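Beta-microseminoprotein (PDB 3IX0) is a secreted, disulfide-rich protein of human seminal plasma that forms homodimers, interacts with PI16 and probably binds immunoglobulin. Local coordinates at residues Y59-Q65 against V77-P83; S1-N7 against T45-T51. One frame throughout, in Å; residues are numbered along the deposited sequence.

In the fold
Both contacts are antiparallel strand pairings, but they belong to different sheets on opposite sides of the chain's centre. Interaction 2 joins strands 2-6 and 46-51 at one margin of the four-stranded sheet. Interaction 1 lies at the open end of the hairpin formed by strands 64-69 and 74-79, and both its segments follow those of interaction 2 in sequence. The two centres are about 35 Å apart, and the nearest atoms about 15 Å. The elongated molecule thus carries a sheet toward each end, the strands of interaction 2 tied to each other by a disulfide and the hairpin of interaction 1 tied through Cys64 to Cys87; interaction 2 lies where the homodimer forms, whereas the second subunit does not touch the segments of interaction 1.

Interaction 1: residues Y59-Q65 against V77-P83; sequences YDKDNCQ and VVEKKDP
Gln65 and Val78 form an antiparallel hydrogen-bonded pair, with Gln65 N to Val78 O at 2.8 Å and Val78 N to Gln65 O at 2.9 Å, and next to it Cys64 faces Glu79 as a non-hydrogen-bonded pair. One step on, Lys80 N donates an almost straight bond to Asn63 O (2.8 Å, 171°), an oxygen that also takes a bond from a water bound to Lys81 N. The Lys80 side chain, extended beyond CG, runs back over the 61-63 turn and plants its ammonium on two carbonyls. Lys80 NZ meets Lys61 O in the carbonyl plane at 2.8 Å, but approaches Asp62 O from above its plane at 2.9 Å. Asp60 braces this turn from within: its OD1 accepts from Asn63 N in an Asx motif, while OD2 takes Asn63 ND2 on the syn side. On the strand side, Val77 CG1 lies over one face of the Tyr59 ring, 4.2 Å from its centroid, in a CH-pi contact. With CG1 anti to the backbone N (chi1 -178°), this methyl also reaches Cys64 CB at 4.2 Å. Cys64 SG forms a disulfide with Cys87, and strand 74-79 is bonded through Val77 to Cys87 and through Glu79 to Lys85, so the chain that follows runs along strand 74-79.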
loop_
_atom_site.group_PDB
_atom_site.type_symbol
_atom_site.label_atom_id
_atom_site.label_comp_id
_atom_site.label_asym_id
_atom_site.label_seq_id
_atom_site.Cartn_x
_atom_site.Cartn_y
_atom_site.Cartn_z
ATOM N N TYR B 59 -3.005 17.294 10.165
ATOM C CA TYR B 59 -2.742 18.717 10.081
ATOM C C TYR B 59 -3.944 19.449 10.668
ATOM O O TYR B 59 -4.956 18.828 10.987
ATOM C CB TYR B 59 -2.527 19.143 8.628
ATOM C CG TYR B 59 -3.674 18.766 7.711
ATOM C CD1 TYR B 59 -4.744 19.625 7.523
ATOM C CD2 TYR B 59 -3.683 17.543 7.031
ATOM C CE1 TYR B 59 -5.782 19.293 6.686
ATOM C CE2 TYR B 59 -4.725 17.201 6.188
ATOM C CZ TYR B 59 -5.772 18.078 6.020
ATOM O OH TYR B 59 -6.822 17.757 5.197
ATOM N N ASP B 60 -3.820 20.766 10.786
ATOM C CA ASP B 60 -4.861 21.629 11.328
ATOM C C ASP B 60 -6.023 21.787 10.353
ATOM O O ASP B 60 -5.973 22.625 9.448
ATOM C CB ASP B 60 -4.246 22.998 11.596
ATOM C CG ASP B 60 -5.217 23.971 12.232
ATOM O OD1 ASP B 60 -6.454 23.768 12.187
ATOM O OD2 ASP B 60 -4.719 24.965 12.767
ATOM N N LYS B 61 -7.072 20.996 10.551
ATOM C CA LYS B 61 -8.186 20.972 9.616
ATOM C C LYS B 61 -9.049 22.221 9.709
ATOM O O LYS B 61 -9.803 22.525 8.784
ATOM C CB LYS B 61 -9.032 19.713 9.806
ATOM C CG LYS B 61 -8.341 18.444 9.309
ATOM C CD LYS B 61 -9.341 17.348 8.972
ATOM C CE LYS B 61 -8.629 16.088 8.524
ATOM N NZ LYS B 61 -7.470 15.791 9.413
ATOM N N ASP B 62 -8.932 22.944 10.818
ATOM C CA ASP B 62 -9.653 24.201 10.968
ATOM C C ASP B 62 -9.121 25.264 10.032
ATOM O O ASP B 62 -9.872 25.882 9.296
ATOM C CB ASP B 62 -9.554 24.708 12.400
ATOM C CG ASP B 62 -10.139 23.740 13.382
ATOM O OD1 ASP B 62 -11.276 23.265 13.140
ATOM O OD2 ASP B 62 -9.450 23.439 14.379
ATOM N N ASN B 63 -7.814 25.467 10.059
ATOM C CA ASN B 63 -7.217 26.571 9.325
ATOM C C ASN B 63 -6.579 26.196 7.978
ATOM O O ASN B 63 -6.245 27.076 7.188
ATOM C CB ASN B 63 -6.210 27.275 10.226
ATOM C CG ASN B 63 -6.848 27.813 11.484
ATOM O OD1 ASN B 63 -7.757 28.640 11.419
ATOM N ND2 ASN B 63 -6.383 27.344 12.645
ATOM N N CYS B 64 -6.450 24.894 7.717
ATOM C CA CYS B 64 -5.743 24.401 6.544
ATOM C C CYS B 64 -6.577 23.395 5.769
ATOM O O CYS B 64 -7.429 22.720 6.323
ATOM C CB CYS B 64 -4.429 23.720 6.953
ATOM S SG CYS B 64 -3.293 24.731 7.911
ATOM N N GLN B 65 -6.302 23.273 4.482
ATOM C CA GLN B 65 -6.999 22.316 3.665
ATOM C C GLN B 65 -5.979 21.597 2.783
ATOM O O GLN B 65 -4.907 22.134 2.493
ATOM C CB GLN B 65 -8.057 23.018 2.788
ATOM C CG GLN B 65 -7.470 23.904 1.708
ATOM C CD GLN B 65 -8.527 24.712 0.937
ATOM O OE1 GLN B 65 -9.653 24.265 0.738
ATOM N NE2 GLN B 65 -8.142 25.897 0.486
ATOM N N VAL B 77 -0.817 21.153 1.139
ATOM C CA VAL B 77 -1.629 21.462 2.309
ATOM C C VAL B 77 -1.380 22.908 2.681
ATOM O O VAL B 77 -0.254 23.291 3.001
ATOM C CB VAL B 77 -1.297 20.582 3.504
ATOM C CG1 VAL B 77 -2.208 20.928 4.661
ATOM C CG2 VAL B 77 -1.422 19.087 3.116
ATOM N N VAL B 78 -2.448 23.701 2.635
ATOM C CA VAL B 78 -2.320 25.142 2.611
ATOM C C VAL B 78 -3.372 25.826 3.470
ATOM O O VAL B 78 -4.376 25.234 3.851
ATOM C CB VAL B 78 -2.396 25.659 1.164
ATOM C CG1 VAL B 78 -1.219 25.139 0.361
ATOM C CG2 VAL B 78 -3.692 25.229 0.499
ATOM N N GLU B 79 -3.118 27.083 3.791
ATOM C CA GLU B 79 -4.043 27.856 4.597
ATOM C C GLU B 79 -5.330 28.150 3.829
ATOM O O GLU B 79 -5.293 28.535 2.650
ATOM C CB GLU B 79 -3.381 29.154 5.045
ATOM C CG GLU B 79 -2.320 28.953 6.112
ATOM C CD GLU B 79 -1.688 30.267 6.580
ATOM O OE1 GLU B 79 -2.211 31.361 6.254
ATOM O OE2 GLU B 79 -0.665 30.197 7.284
ATOM N N LYS B 80 -6.461 27.953 4.506
ATOM C CA LYS B 80 -7.761 28.310 3.938
ATOM C C LYS B 80 -7.847 29.791 3.556
ATOM O O LYS B 80 -8.305 30.131 2.454
ATOM C CB LYS B 80 -8.891 27.921 4.883
ATOM C CG LYS B 80 -9.064 26.400 5.047
ATOM C CD LYS B 80 -10.196 26.096 6.012
ATOM C CE LYS B 80 -10.417 24.604 6.192
ATOM N NZ LYS B 80 -11.326 24.329 7.351
ATOM N N LYS B 81 -7.374 30.663 4.441
ATOM C CA LYS B 81 -7.465 32.104 4.202
ATOM C C LYS B 81 -6.486 32.578 3.133
ATOM O O LYS B 81 -6.586 33.704 2.664
ATOM C CB LYS B 81 -7.250 32.892 5.490
ATOM C CG LYS B 81 -5.817 32.904 5.945
ATOM C CD LYS B 81 -5.710 33.353 7.385
ATOM C CE LYS B 81 -4.264 33.655 7.752
ATOM N NZ LYS B 81 -4.202 34.751 8.746
ATOM N N ASP B 82 -5.563 31.708 2.726
ATOM C CA ASP B 82 -4.584 32.056 1.683
ATOM C C ASP B 82 -3.779 30.840 1.236
ATOM O O ASP B 82 -2.734 30.527 1.812
ATOM C CB ASP B 82 -3.627 33.150 2.172
ATOM C CG ASP B 82 -2.646 33.591 1.098
ATOM O OD1 ASP B 82 -2.747 33.109 -0.051
ATOM O OD2 ASP B 82 -1.772 34.427 1.408
ATOM N N PRO B 83 -4.281 30.141 0.221
ATOM C CA PRO B 83 -3.688 28.886 -0.260
ATOM C C PRO B 83 -2.258 29.040 -0.779
ATOM O O PRO B 83 -1.656 28.037 -1.179
ATOM C CB PRO B 83 -4.657 28.448 -1.377
ATOM C CG PRO B 83 -5.996 29.009 -0.941
ATOM C CD PRO B 83 -5.620 30.382 -0.353
HETATM O O HOH W 1 -6.561 29.694 7.084
HETATM O O HOH W 2 -9.432 28.219 0.582
#

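Interaction 2: residues S1-N7 against T45-T51; sequences SCYFIPN and TEISCCT
The edge of the four-stranded antiparallel sheet is built here, where strand 2-6 lies along strand 46-51 and a cross-strand disulfide ties them. Cys2 SG and Cys50 SG are bonded at 2.0 Å, with a chi3 of 107°, across a non-hydrogen-bonded pair. Next along the ladder Tyr3 exchanges backbone hydrogen bonds with Cys49, and two residues farther on Ile5 does so with Ile47. At one end Thr51 N reaches Ser1 O, and a water links Ser1 N to Thr51 O; at the other, Asn7 N comes to Thr45 O from above the carbonyl plane at 3.1 Å.

The Phe4 ring shares the disulfide's face of the sheet. It lies across Ser48, whose CB stands over one ring face 3.6 Å from the centroid, while the Glu46 carboxylate, inclined at 44° to the ring, approaches Phe4 CD1 with OE1 at 3.7 Å. On the opposite face of the sheet, Tyr3 CG sits between its own N and carbonyl carbon (chi1 66°), which brings the phenol over Cys49. Cys49 CB packs on the ring face, 4.0 Å from the centroid, and Cys49 SG lies obliquely to the ring, 3.5 Å from Tyr3 OH. That sulfur is itself bonded to Cys40. Farther along the same face, Ile5 CG1 touches Ile47 CB at 4.1 Å.

Tyr3 and Phe4 also pair in an antiparallel ladder with a strand of the second subunit, extending the sheet across the homodimer interface. One covalent link and six backbone hydrogen bonds thus join segment 1-7 to its own sheet, while the same strand pairs with the second subunit.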
loop_
_atom_site.group_PDB
_atom_site.type_symbol
_atom_site.label_atom_id
_atom_site.label_comp_id
_atom_site.label_asym_id
_atom_site.label_seq_id
_atom_site.Cartn_x
_atom_site.Cartn_y
_atom_site.Cartn_z
ATOM N N SER B 1 -0.865 1.862 -0.827
ATOM C CA SER B 1 -1.777 0.735 -0.847
ATOM C C SER B 1 -1.734 0.101 -2.228
ATOM O O SER B 1 -1.679 0.801 -3.239
ATOM C CB SER B 1 -3.202 1.180 -0.494
ATOM O OG SER B 1 -3.627 2.279 -1.288
ATOM N N CYS B 2 -1.766 -1.227 -2.266
ATOM C CA CYS B 2 -1.659 -1.956 -3.519
ATOM C C CYS B 2 -2.771 -2.987 -3.601
ATOM O O CYS B 2 -3.271 -3.452 -2.580
ATOM C CB CYS B 2 -0.304 -2.673 -3.616
ATOM S SG CYS B 2 1.207 -1.669 -3.266
ATOM N N TYR B 3 -3.170 -3.329 -4.817
ATOM C CA TYR B 3 -3.966 -4.526 -5.020
ATOM C C TYR B 3 -3.173 -5.499 -5.866
ATOM O O TYR B 3 -2.278 -5.089 -6.589
ATOM C CB TYR B 3 -5.363 -4.237 -5.617
ATOM C CG TYR B 3 -5.421 -3.684 -7.036
ATOM C CD1 TYR B 3 -5.205 -4.506 -8.130
ATOM C CD2 TYR B 3 -5.746 -2.343 -7.282
ATOM C CE1 TYR B 3 -5.286 -4.020 -9.433
ATOM C CE2 TYR B 3 -5.823 -1.842 -8.586
ATOM C CZ TYR B 3 -5.589 -2.691 -9.652
ATOM O OH TYR B 3 -5.654 -2.235 -10.942
ATOM N N PHE B 4 -3.494 -6.786 -5.723
ATOM C CA PHE B 4 -2.915 -7.862 -6.512
ATOM C C PHE B 4 -4.056 -8.727 -7.046
ATOM O O PHE B 4 -4.898 -9.200 -6.282
ATOM C CB PHE B 4 -1.985 -8.731 -5.667
ATOM C CG PHE B 4 -0.759 -8.016 -5.165
ATOM C CD1 PHE B 4 0.492 -8.293 -5.704
ATOM C CD2 PHE B 4 -0.853 -7.081 -4.151
ATOM C CE1 PHE B 4 1.627 -7.633 -5.241
ATOM C CE2 PHE B 4 0.273 -6.428 -3.679
ATOM C CZ PHE B 4 1.511 -6.703 -4.227
ATOM N N ILE B 5 -4.087 -8.919 -8.359
ATOM C CA ILE B 5 -5.105 -9.737 -8.992
ATOM C C ILE B 5 -4.405 -10.710 -9.918
ATOM O O ILE B 5 -3.233 -10.514 -10.277
ATOM C CB ILE B 5 -6.085 -8.896 -9.829
ATOM C CG1 ILE B 5 -5.295 -7.992 -10.772
ATOM C CG2 ILE B 5 -6.993 -8.087 -8.926
ATOM C CD1 ILE B 5 -6.135 -7.248 -11.804
ATOM N N PRO B 6 -5.119 -11.766 -10.306
ATOM C CA PRO B 6 -4.568 -12.788 -11.195
ATOM C C PRO B 6 -4.186 -12.169 -12.520
ATOM O O PRO B 6 -4.844 -11.237 -12.952
ATOM C CB PRO B 6 -5.757 -13.732 -11.424
ATOM C CG PRO B 6 -6.681 -13.494 -10.256
ATOM C CD PRO B 6 -6.514 -12.043 -9.917
ATOM N N ASN B 7 -3.129 -12.671 -13.142
ATOM C CA ASN B 7 -2.838 -12.348 -14.526
ATOM C C ASN B 7 -3.489 -13.388 -15.458
ATOM O O ASN B 7 -3.050 -14.527 -15.538
ATOM C CB ASN B 7 -1.331 -12.308 -14.756
ATOM C CG ASN B 7 -0.983 -12.007 -16.194
ATOM O OD1 ASN B 7 -1.827 -11.530 -16.941
ATOM N ND2 ASN B 7 0.261 -12.284 -16.594
ATOM N N THR B 45 2.092 -14.557 -12.899
ATOM C CA THR B 45 0.826 -15.014 -12.351
ATOM C C THR B 45 -0.051 -13.935 -11.734
ATOM O O THR B 45 -1.154 -14.226 -11.284
ATOM C CB THR B 45 1.057 -16.099 -11.293
ATOM O OG1 THR B 45 1.873 -15.561 -10.248
ATOM C CG2 THR B 45 1.756 -17.297 -11.925
ATOM N N GLU B 46 0.417 -12.694 -11.726
ATOM C CA GLU B 46 -0.339 -11.640 -11.074
ATOM C C GLU B 46 -0.036 -10.255 -11.621
ATOM O O GLU B 46 0.995 -10.036 -12.246
ATOM C CB GLU B 46 -0.074 -11.656 -9.560
ATOM C CG GLU B 46 1.380 -11.465 -9.167
ATOM C CD GLU B 46 1.575 -11.405 -7.650
ATOM O OE1 GLU B 46 0.649 -11.784 -6.902
ATOM O OE2 GLU B 46 2.656 -10.972 -7.202
ATOM N N ILE B 47 -0.947 -9.327 -11.358
ATOM C CA ILE B 47 -0.732 -7.930 -11.631
ATOM C C ILE B 47 -0.964 -7.189 -10.328
ATOM O O ILE B 47 -1.952 -7.432 -9.634
ATOM C CB ILE B 47 -1.723 -7.401 -12.684
ATOM C CG1 ILE B 47 -1.637 -8.220 -13.978
ATOM C CG2 ILE B 47 -1.438 -5.930 -12.992
ATOM C CD1 ILE B 47 -2.802 -7.973 -14.910
ATOM N N SER B 48 -0.044 -6.295 -9.987
ATOM C CA SER B 48 -0.230 -5.430 -8.844
ATOM C C SER B 48 -0.262 -3.969 -9.301
ATOM O O SER B 48 0.446 -3.578 -10.220
ATOM C CB SER B 48 0.900 -5.632 -7.840
ATOM O OG SER B 48 2.125 -5.170 -8.380
ATOM N N CYS B 49 -1.102 -3.172 -8.668
ATOM C CA CYS B 49 -1.082 -1.730 -8.871
ATOM C C CYS B 49 -1.036 -1.068 -7.504
ATOM O O CYS B 49 -1.761 -1.473 -6.585
ATOM C CB CYS B 49 -2.309 -1.268 -9.666
ATOM S SG CYS B 49 -2.258 -1.827 -11.405
ATOM N N CYS B 50 -0.170 -0.066 -7.368
ATOM C CA CYS B 50 -0.014 0.647 -6.117
ATOM C C CYS B 50 -0.170 2.138 -6.382
ATOM O O CYS B 50 0.285 2.641 -7.393
ATOM C CB CYS B 50 1.374 0.390 -5.520
ATOM S SG CYS B 50 1.762 -1.320 -5.203
ATOM N N THR B 51 -0.794 2.858 -5.458
ATOM C CA THR B 51 -0.941 4.283 -5.649
ATOM C C THR B 51 0.406 4.991 -5.473
ATOM O O THR B 51 1.228 4.618 -4.631
ATOM C CB THR B 51 -1.964 4.881 -4.682
ATOM O OG1 THR B 51 -2.139 6.264 -4.999
ATOM C CG2 THR B 51 -1.477 4.764 -3.242
HETATM O O HOH W 3 1.063 2.627 -2.751
#